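Mandelate racemase/muconate lactonizing protein (Paenibacillus sp., PDB 3V5C) probably catalyses the magnesium-dependent dehydration of galacturonate, as a member of the enolase superfamily of acid-sugar lyases. Local coordinates at residues Tyr136-His141 against Gln153-Gln158; His166-Val171 against Trp231-Phe236; Val171-Arg176 against Ile188-Gly193. The protein carries 1 engineered substitution. All blocks are in the same frame, centred on the assembly; numbering follows the deposited sequence. Where two conformers were deposited one is given.

Contact 1 (Tyr136-His141 against Gln153-Gln158); sequences YFDDLH and QEEAMQ
D138 and E155 meet carboxylate against carboxylate, the loop residue reaching toward the flank of helix 145-161. Between their CA atoms lies 8.9 Å, so the side chains alone bridge the gap. D138 ends the inverse gamma turn centred on F137 and is also an inner residue of the type I turn from F137 to L140. These turns present its CB to the helix.

From that CB outward, three atoms of D138, CB, CG and OD2, meet the acid of E155. CB itself sits 3.1 Å from E155 OE2. CG stands anti to the carbonyl carbon (chi1 -60°), beside the backbone N, and comes within 3.3 Å of the same oxygen. At the tip the branches divide. D138 OD2 closes to 2.6 Å of E155 OE1 while keeping 3.2 Å from E155 OE2, where two acceptors simply lie side by side. D138 OD1 turns away to the backbone N of G31 for its hydrogen bond. E155 arrives from the helix with its chain extended beyond CG, and the two carboxylate planes stand 60° apart, neither stacked nor coplanar.

Strand 126-135 and helix 145-161 form a beta-alpha unit of the enolase-type barrel, and this loop joins them. The bond to G31, together with a long, weak ion pair from E155 OE2 to R28 NE, ties the acid pair to the end of strand 14-30, part of a separate antiparallel sheet.

Two like charges this close would repel if both were fully ionised. The spacing is therefore consistent with a raised proton affinity in the pair, without showing which acid is affected, and R28, through its weak ion pair, could ease some of the charge.

Contact 2 (His166-Val171 against Trp231-Phe236); sequences HFKIKV and WLEAAF. Engineered in segment 231-236: A234 (natural residue Glu).
K168 and W231 have the closest CA atoms of the two segments, yet these lie 9.1 Å apart, because strands 167-170 and 231-233 are not neighbours: strand 204-207 runs between them, parallel to both. Contact is made by side chains reaching past that middle strand.

K168 sends its CG anti to the backbone N and then bends at chi3 (80°), which brings the ammonium round to E233, whose side chain it meets at about a right angle. K168 NZ gives E233 OE2 a hydrogen bond of 2.9 Å on its syn side, out of the carboxylate plane, as part of a salt bridge. A weak bond of 3.0 Å joins the same NZ to E233 OE1. The methylene arm is also close: K168 CD lies 3.2 Å from E233 OE1 and, obliquely to the indole, 4.3 Å from W231 NE1.

The acid is further held from its own strand. W231 NE1 donates to the anti lone pair of E233 OE1 at 3.1 Å, with an N-H...O angle of 145° and the oxygen tilted 22° from the ring plane. Q283 NE2 is another donor to this oxygen. Beyond the two segments, K168 NZ also forms a salt bridge with E336 and a hydrogen bond with Y131 OH.

This is the interior of the barrel of an enolase-superfamily enzyme, and the E233 side chain is about 7 Å from the bound magnesium ion. The next residue, A234, just past the strand, is an engineered substitution for Glu.

With indole, amide and ammonium donors all directed at it, the E233 carboxylate is restrained in its rotation, while K168, placed between E233 and E336, links acids from different strands of the barrel.

Contact 3 (Val171-Arg176 against Ile188-Gly193); sequences VGRGGR and IAIVRG
R173 lays one face of its guanidinium against the delta methyl of I190, which projects from helix 180-198. I190 CD1 sits 3.0 Å above the plane, offset toward its rim. The nearest atom is R173 NH1 at 3.1 Å from I190 CD1, and R173 CZ follows at 3.2 Å, a tight fit for a methyl over a flat cation. The arginine chain runs extended from CG to NE, then its end turns (chi4 75°), presenting a face rather than an N-H to the methyl.

The N-H groups are used in other directions. R173 NH1 pairs with D139, while R173 NH2 bridges to D187 and also bonds K170 O, so the plane is held from several sides. D187 OD2 additionally accepts from the backbone N of G172.

Beside this, V171 CG1 touches V191 CG2 at 3.8 Å, a purely apolar meeting of side chains that cross at about a right angle. I190 and V191 also pack on I169. Helix 180-198 is thereby fitted against strand 167-170 and the loop that follows it, within one beta-alpha unit of the barrel. In that loop a bond of 3.0 Å from G175 N to G172 O closes a turn around R173.

A leucine in place of R173 would probably leave the D139 and D187 carboxylates without this cationic mate and K170 O without its side-chain donor.

The chemistry is two-sided: the pairing of NH1 and NH2 with acids outside the two segments probably fixes the orientation of the group, and its less polar face is thus available to a hydrocarbon in a buried setting.

Contacts 1 and 3 each lie within one of two successive beta-alpha units, while contact 2 joins strand 167-170 to 231-233 inside the barrel. Centres of contacts 1 and 3 are 11 Å apart, joined by the salt bridge D139 OD1 to R173 NH1 (2.8 Å) and a probable hydrogen bond from Q153 NE2 to G193 O (3.0 Å). Contacts 2 and 3, 10 Å apart between centres, share V171, and I169 CG2 packs on I190 CG2 at 4.0 Å. Contacts 1 and 2 lie 15 Å apart, with F137 CZ 3.3 Å from V171 O. E238 and D261 bind the magnesium ion, about 7 Å from the E233 side chain and about 13 Å from that of V171.

Contact 1 (Tyr136-His141 against Gln153-Gln158)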
loop_
_atom_site.group_PDB
_atom_site.type_symbol
_atom_site.label_atom_id
_atom_site.label_comp_id
_atom_site.label_asym_id
_atom_site.label_seq_id
_atom_site.Cartn_x
_atom_site.Cartn_y
_atom_site.Cartn_z
ATOM N N TYR A 136 -8.658 4.453 12.420
ATOM C CA TYR A 136 -8.697 5.907 12.345
ATOM C C TYR A 136 -9.206 6.534 13.656
ATOM O O TYR A 136 -9.335 5.828 14.657
ATOM C CB TYR A 136 -9.510 6.352 11.106
ATOM C CG TYR A 136 -8.651 6.285 9.849
ATOM C CD1 TYR A 136 -8.115 5.072 9.420
ATOM C CD2 TYR A 136 -8.332 7.435 9.135
ATOM C CE1 TYR A 136 -7.284 5.004 8.309
ATOM C CE2 TYR A 136 -7.502 7.372 8.018
ATOM C CZ TYR A 136 -6.993 6.157 7.617
ATOM O OH TYR A 136 -6.160 6.115 6.519
ATOM N N PHE A 137 -9.448 7.844 13.663
ATOM C CA PHE A 137 -9.905 8.540 14.868
ATOM C C PHE A 137 -11.403 8.331 15.035
ATOM O O PHE A 137 -12.187 9.290 15.023
ATOM C CB PHE A 137 -9.657 10.042 14.767
ATOM C CG PHE A 137 -8.196 10.458 14.765
ATOM C CD1 PHE A 137 -7.153 9.554 15.018
ATOM C CD2 PHE A 137 -7.879 11.792 14.565
ATOM C CE1 PHE A 137 -5.808 9.995 15.013
ATOM C CE2 PHE A 137 -6.558 12.233 14.570
ATOM C CZ PHE A 137 -5.525 11.344 14.798
ATOM N N ASP A 138 -11.800 7.079 15.202
ATOM C CA ASP A 138 -13.212 6.716 15.163
ATOM C C ASP A 138 -13.908 6.964 16.496
ATOM O O ASP A 138 -15.101 6.658 16.661
ATOM C CB ASP A 138 -13.318 5.255 14.767
ATOM C CG ASP A 138 -12.699 4.995 13.403
ATOM O OD1 ASP A 138 -13.082 5.711 12.444
ATOM O OD2 ASP A 138 -11.849 4.089 13.297
ATOM N N ASP A 139 -13.143 7.539 17.415
ATOM C CA ASP A 139 -13.547 7.769 18.800
ATOM C C ASP A 139 -13.833 9.229 19.109
ATOM O O ASP A 139 -14.068 9.561 20.270
ATOM C CB ASP A 139 -12.397 7.357 19.704
ATOM C CG ASP A 139 -11.121 8.118 19.378
ATOM O OD1 ASP A 139 -10.630 7.967 18.248
ATOM O OD2 ASP A 139 -10.628 8.884 20.229
ATOM N N LEU A 140 -13.781 10.110 18.114
ATOM C CA LEU A 140 -13.788 11.542 18.408
ATOM C C LEU A 140 -15.129 12.053 18.941
ATOM O O LEU A 140 -15.169 13.106 19.579
ATOM C CB LEU A 140 -13.341 12.362 17.199
ATOM C CG LEU A 140 -11.877 12.214 16.784
ATOM C CD1 LEU A 140 -11.609 13.114 15.599
ATOM C CD2 LEU A 140 -10.964 12.576 17.938
ATOM N N HIS A 141 -16.204 11.305 18.688
ATOM C CA HIS A 141 -17.533 11.673 19.175
ATOM C C HIS A 141 -17.702 11.324 20.648
ATOM O O HIS A 141 -18.696 11.717 21.268
ATOM C CB HIS A 141 -18.611 10.975 18.354
ATOM C CG HIS A 141 -18.572 9.485 18.444
ATOM N ND1 HIS A 141 -17.586 8.728 17.843
ATOM C CD2 HIS A 141 -19.416 8.605 19.034
ATOM C CE1 HIS A 141 -17.816 7.447 18.081
ATOM N NE2 HIS A 141 -18.924 7.345 18.798
ATOM N N GLN A 153 -10.577 -0.654 20.676
ATOM C CA GLN A 153 -10.288 -2.069 20.891
ATOM C C GLN A 153 -11.265 -2.939 20.093
ATOM O O GLN A 153 -10.870 -3.925 19.474
ATOM C CB GLN A 153 -10.358 -2.439 22.377
ATOM C CG GLN A 153 -9.201 -1.926 23.204
ATOM C CD GLN A 153 -9.427 -2.176 24.687
ATOM O OE1 GLN A 153 -10.505 -1.896 25.216
ATOM N NE2 GLN A 153 -8.424 -2.727 25.350
ATOM N N GLU A 154 -12.545 -2.568 20.114
ATOM C CA GLU A 154 -13.555 -3.322 19.378
ATOM C C GLU A 154 -13.266 -3.315 17.877
ATOM O O GLU A 154 -13.478 -4.309 17.189
ATOM C CB GLU A 154 -14.955 -2.782 19.671
ATOM C CG GLU A 154 -16.055 -3.608 19.032
ATOM C CD GLU A 154 -17.441 -3.110 19.404
ATOM O OE1 GLU A 154 -17.560 -2.370 20.408
ATOM O OE2 GLU A 154 -18.406 -3.452 18.686
ATOM N N GLU A 155 -12.766 -2.194 17.376
ATOM C CA GLU A 155 -12.422 -2.117 15.956
ATOM C C GLU A 155 -11.254 -3.050 15.646
ATOM O O GLU A 155 -11.271 -3.767 14.640
ATOM C CB GLU A 155 -12.124 -0.668 15.541
ATOM C CG GLU A 155 -13.367 0.212 15.532
ATOM C CD GLU A 155 -13.154 1.546 14.875
ATOM O OE1 GLU A 155 -11.966 1.901 14.628
ATOM O OE2 GLU A 155 -14.162 2.241 14.588
ATOM N N ALA A 156 -10.262 -3.077 16.526
ATOM C CA ALA A 156 -9.143 -3.995 16.351
ATOM C C ALA A 156 -9.654 -5.431 16.373
ATOM O O ALA A 156 -9.252 -6.252 15.559
ATOM C CB ALA A 156 -8.082 -3.775 17.412
ATOM N N MET A 157 -10.567 -5.722 17.295
ATOM C CA MET A 157 -11.110 -7.068 17.381
ATOM C C MET A 157 -11.923 -7.453 16.140
ATOM O O MET A 157 -11.939 -8.631 15.769
ATOM C CB MET A 157 -11.898 -7.253 18.680
ATOM C CG MET A 157 -10.994 -7.300 19.900
ATOM S SD MET A 157 -9.566 -8.416 19.641
ATOM C CE MET A 157 -10.261 -10.013 20.089
ATOM N N GLN A 158 -12.594 -6.483 15.497
ATOM C CA GLN A 158 -13.271 -6.728 14.220
ATOM C C GLN A 158 -12.264 -7.240 13.188
ATOM O O GLN A 158 -12.523 -8.218 12.494
ATOM C CB GLN A 158 -13.954 -5.470 13.685
ATOM C CG GLN A 158 -15.132 -4.978 14.518
ATOM C CD GLN A 158 -15.592 -3.564 14.134
ATOM O OE1 GLN A 158 -15.332 -3.095 13.021
ATOM N NE2 GLN A 158 -16.253 -2.872 15.073
#

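Contact 2 (His166-Val171 against Trp231-Phe236)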
loop_
_atom_site.group_PDB
_atom_site.type_symbol
_atom_site.label_atom_id
_atom_site.label_comp_id
_atom_site.label_asym_id
_atom_site.label_seq_id
_atom_site.Cartn_x
_atom_site.Cartn_y
_atom_site.Cartn_z
ATOM N N HIS A 166 -1.829 -7.829 13.139
ATOM C CA HIS A 166 -0.970 -6.651 13.262
ATOM C C HIS A 166 -1.770 -5.427 12.915
ATOM O O HIS A 166 -2.618 -5.476 12.013
ATOM C CB HIS A 166 0.204 -6.806 12.300
ATOM C CG HIS A 166 0.831 -8.157 12.376
ATOM N ND1 HIS A 166 1.414 -8.633 13.530
ATOM C CD2 HIS A 166 0.935 -9.152 11.463
ATOM C CE1 HIS A 166 1.861 -9.857 13.324
ATOM N NE2 HIS A 166 1.594 -10.193 12.075
ATOM N N PHE A 167 -1.482 -4.321 13.599
ATOM C CA PHE A 167 -2.374 -3.169 13.540
ATOM C C PHE A 167 -1.629 -1.850 13.476
ATOM O O PHE A 167 -0.692 -1.634 14.232
ATOM C CB PHE A 167 -3.305 -3.172 14.760
ATOM C CG PHE A 167 -4.150 -4.411 14.866
ATOM C CD1 PHE A 167 -3.687 -5.525 15.560
ATOM C CD2 PHE A 167 -5.394 -4.470 14.246
ATOM C CE1 PHE A 167 -4.475 -6.705 15.644
ATOM C CE2 PHE A 167 -6.183 -5.632 14.324
ATOM C CZ PHE A 167 -5.718 -6.745 15.021
ATOM N N LYS A 168 -2.082 -0.966 12.589
ATOM C CA LYS A 168 -1.539 0.385 12.536
ATOM C C LYS A 168 -2.582 1.337 13.070
ATOM O O LYS A 168 -3.697 1.422 12.560
ATOM C CB LYS A 168 -1.114 0.800 11.124
ATOM C CG LYS A 168 -0.363 2.140 11.142
ATOM C CD LYS A 168 0.407 2.384 9.848
ATOM C CE LYS A 168 -0.517 2.886 8.736
ATOM N NZ LYS A 168 0.302 3.143 7.468
ATOM N N ILE A 169 -2.192 2.062 14.105
ATOM C CA ILE A 169 -3.094 2.917 14.839
ATOM C C ILE A 169 -2.819 4.373 14.498
ATOM O O ILE A 169 -1.689 4.828 14.597
ATOM C CB ILE A 169 -2.888 2.706 16.345
ATOM C CG1 ILE A 169 -3.095 1.228 16.698
ATOM C CG2 ILE A 169 -3.848 3.618 17.123
ATOM C CD1 ILE A 169 -2.425 0.812 17.997
ATOM N N LYS A 170 -3.840 5.093 14.044
ATOM C CA LYS A 170 -3.680 6.515 13.822
ATOM C C LYS A 170 -3.517 7.223 15.158
ATOM O O LYS A 170 -4.273 6.959 16.099
ATOM C CB LYS A 170 -4.862 7.091 13.045
ATOM C CG LYS A 170 -4.970 6.580 11.605
ATOM C CD LYS A 170 -3.885 7.226 10.751
ATOM C CE LYS A 170 -3.999 6.819 9.295
ATOM N NZ LYS A 170 -3.205 5.601 9.043
ATOM N N VAL A 171 -2.524 8.104 15.240
ATOM C CA VAL A 171 -2.363 8.966 16.406
ATOM C C VAL A 171 -2.199 10.415 15.919
ATOM O O VAL A 171 -2.280 10.686 14.719
ATOM C CB VAL A 171 -1.192 8.507 17.311
ATOM C CG1 VAL A 171 -1.430 7.081 17.801
ATOM C CG2 VAL A 171 0.152 8.609 16.549
ATOM N N TRP A 231 6.834 0.050 14.589
ATOM C CA TRP A 231 7.349 1.278 13.993
ATOM C C TRP A 231 6.510 2.515 14.259
ATOM O O TRP A 231 5.325 2.428 14.641
ATOM C CB TRP A 231 7.610 1.102 12.494
ATOM C CG TRP A 231 6.453 1.190 11.511
ATOM C CD1 TRP A 231 5.464 2.141 11.440
ATOM C CD2 TRP A 231 6.261 0.337 10.376
ATOM N NE1 TRP A 231 4.652 1.899 10.352
ATOM C CE2 TRP A 231 5.125 0.803 9.682
ATOM C CE3 TRP A 231 6.928 -0.798 9.898
ATOM C CZ2 TRP A 231 4.623 0.158 8.532
ATOM C CZ3 TRP A 231 6.438 -1.430 8.741
ATOM C CH2 TRP A 231 5.307 -0.942 8.077
ATOM N N LEU A 232 7.180 3.649 14.092
ATOM C CA LEU A 232 6.596 4.974 14.162
ATOM C C LEU A 232 6.637 5.603 12.783
ATOM O O LEU A 232 7.718 5.847 12.235
ATOM C CB LEU A 232 7.424 5.830 15.119
ATOM C CG LEU A 232 7.179 7.340 15.093
ATOM C CD1 LEU A 232 5.821 7.658 15.659
ATOM C CD2 LEU A 232 8.259 8.073 15.878
ATOM N N GLU A 233 5.462 5.886 12.244
ATOM C CA GLU A 233 5.311 6.397 10.888
ATOM C C GLU A 233 4.866 7.855 10.900
ATOM O O GLU A 233 3.948 8.249 11.644
ATOM C CB GLU A 233 4.297 5.504 10.153
ATOM C CG GLU A 233 3.621 6.058 8.928
ATOM C CD GLU A 233 2.880 4.956 8.170
ATOM O OE1 GLU A 233 2.999 3.798 8.583
ATOM O OE2 GLU A 233 2.209 5.268 7.172
ATOM N N ALA A 234 5.533 8.665 10.077
ATOM C CA ALA A 234 5.092 10.036 9.860
ATOM C C ALA A 234 4.880 10.814 11.155
ATOM O O ALA A 234 3.856 11.457 11.327
ATOM C CB ALA A 234 3.836 10.059 9.000
ATOM N N ALA A 235 5.853 10.761 12.062
ATOM C CA ALA A 235 5.749 11.519 13.306
ATOM C C ALA A 235 5.592 13.013 13.027
ATOM O O ALA A 235 4.762 13.709 13.644
ATOM C CB ALA A 235 6.962 11.254 14.187
ATOM N N PHE A 236 6.380 13.477 12.065
ATOM C CA PHE A 236 6.409 14.865 11.620
ATOM C C PHE A 236 7.057 14.810 10.251
ATOM O O PHE A 236 7.698 13.819 9.906
ATOM C CB PHE A 236 7.236 15.727 12.581
ATOM C CG PHE A 236 8.471 15.028 13.107
ATOM C CD1 PHE A 236 8.493 14.464 14.384
ATOM C CD2 PHE A 236 9.599 14.898 12.305
ATOM C CE1 PHE A 236 9.623 13.791 14.865
ATOM C CE2 PHE A 236 10.732 14.231 12.769
ATOM C CZ PHE A 236 10.756 13.674 14.048
#

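Contact 3 (Val171-Arg176 against Ile188-Gly193)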
loop_
_atom_site.group_PDB
_atom_site.type_symbol
_atom_site.label_atom_id
_atom_site.label_comp_id
_atom_site.label_asym_id
_atom_site.label_seq_id
_atom_site.Cartn_x
_atom_site.Cartn_y
_atom_site.Cartn_z
ATOM N N VAL A 171 -2.524 8.104 15.240
ATOM C CA VAL A 171 -2.363 8.966 16.406
ATOM C C VAL A 171 -2.199 10.415 15.919
ATOM O O VAL A 171 -2.280 10.686 14.719
ATOM C CB VAL A 171 -1.192 8.507 17.311
ATOM C CG1 VAL A 171 -1.430 7.081 17.801
ATOM C CG2 VAL A 171 0.152 8.609 16.549
ATOM N N GLY A 172 -2.001 11.352 16.841
ATOM C CA GLY A 172 -2.001 12.760 16.482
ATOM C C GLY A 172 -3.296 13.504 16.739
ATOM O O GLY A 172 -3.546 14.576 16.163
ATOM N N ARG A 173 -4.140 12.951 17.603
ATOM C CA ARG A 173 -5.448 13.556 17.804
ATOM C C ARG A 173 -5.353 15.023 18.249
ATOM O O ARG A 173 -6.215 15.837 17.900
ATOM C CB ARG A 173 -6.226 12.743 18.831
ATOM C CG ARG A 173 -6.725 11.422 18.298
ATOM C CD ARG A 173 -7.148 10.535 19.485
ATOM N NE ARG A 173 -7.822 9.361 18.967
ATOM C CZ ARG A 173 -7.190 8.352 18.384
ATOM N NH1 ARG A 173 -7.887 7.337 17.886
ATOM N NH2 ARG A 173 -5.860 8.357 18.299
ATOM N N GLY A 174 -4.303 15.361 18.998
ATOM C CA GLY A 174 -4.122 16.718 19.492
ATOM C C GLY A 174 -3.552 17.726 18.493
ATOM O O GLY A 174 -3.475 18.910 18.797
ATOM N N GLY A 175 -3.149 17.291 17.300
ATOM C CA GLY A 175 -2.601 18.238 16.344
ATOM C C GLY A 175 -3.654 19.166 15.759
ATOM O O GLY A 175 -3.410 20.346 15.508
ATOM N N ARG A 176 -4.844 18.623 15.526
ATOM C CA ARG A 176 -5.909 19.392 14.913
ATOM C C ARG A 176 -7.274 19.151 15.571
ATOM O O ARG A 176 -7.963 20.106 15.911
ATOM C CB ARG A 176 -6.002 19.073 13.420
ATOM C CG ARG A 176 -7.146 19.790 12.750
ATOM C CD ARG A 176 -7.164 19.588 11.249
ATOM N NE ARG A 176 -8.221 20.412 10.676
ATOM C CZ ARG A 176 -8.628 20.370 9.411
ATOM N NH1 ARG A 176 -8.075 19.529 8.542
ATOM N NH2 ARG A 176 -9.598 21.182 9.016
ATOM N N ILE A 188 -2.200 7.849 23.527
ATOM C CA ILE A 188 -1.417 6.883 24.305
ATOM C C ILE A 188 -2.319 5.772 24.857
ATOM O O ILE A 188 -1.994 4.590 24.741
ATOM C CB ILE A 188 -0.681 7.573 25.459
ATOM C CG1 ILE A 188 0.436 8.454 24.887
ATOM C CG2 ILE A 188 -0.083 6.521 26.414
ATOM C CD1 ILE A 188 0.939 9.543 25.822
ATOM N N ALA A 189 -3.442 6.180 25.450
ATOM C CA ALA A 189 -4.399 5.244 26.026
ATOM C C ALA A 189 -4.923 4.290 24.963
ATOM O O ALA A 189 -5.095 3.101 25.218
ATOM C CB ALA A 189 -5.561 5.999 26.648
ATOM N N ILE A 190 -5.213 4.823 23.781
ATOM C CA ILE A 190 -5.703 3.984 22.689
ATOM C C ILE A 190 -4.648 2.972 22.241
ATOM O O ILE A 190 -4.941 1.793 22.029
ATOM C CB ILE A 190 -6.189 4.847 21.505
ATOM C CG1 ILE A 190 -7.494 5.556 21.887
ATOM C CG2 ILE A 190 -6.372 3.992 20.246
ATOM C CD1 ILE A 190 -7.970 6.602 20.903
ATOM N N VAL A 191 -3.420 3.430 22.063
ATOM C CA VAL A 191 -2.370 2.519 21.676
ATOM C C VAL A 191 -2.191 1.404 22.700
ATOM O O VAL A 191 -2.108 0.243 22.338
ATOM C CB VAL A 191 -1.064 3.244 21.415
ATOM C CG1 VAL A 191 0.026 2.217 21.104
ATOM C CG2 VAL A 191 -1.247 4.218 20.243
ATOM N N ARG A 192 -2.161 1.759 23.979
ATOM C CA ARG A 192 -2.087 0.747 25.027
ATOM C C ARG A 192 -3.232 -0.252 24.898
ATOM O O ARG A 192 -3.027 -1.462 24.970
ATOM C CB ARG A 192 -2.184 1.395 26.411
ATOM C CG ARG A 192 -1.023 2.256 26.812
ATOM C CD ARG A 192 -1.118 2.602 28.301
ATOM N NE ARG A 192 0.089 3.268 28.774
ATOM C CZ ARG A 192 1.252 2.649 28.945
ATOM N NH1 ARG A 192 1.354 1.352 28.684
ATOM N NH2 ARG A 192 2.311 3.318 29.377
ATOM N N GLY A 193 -4.440 0.273 24.728
ATOM C CA GLY A 193 -5.630 -0.562 24.653
ATOM C C GLY A 193 -5.556 -1.569 23.520
ATOM O O GLY A 193 -5.883 -2.739 23.681
#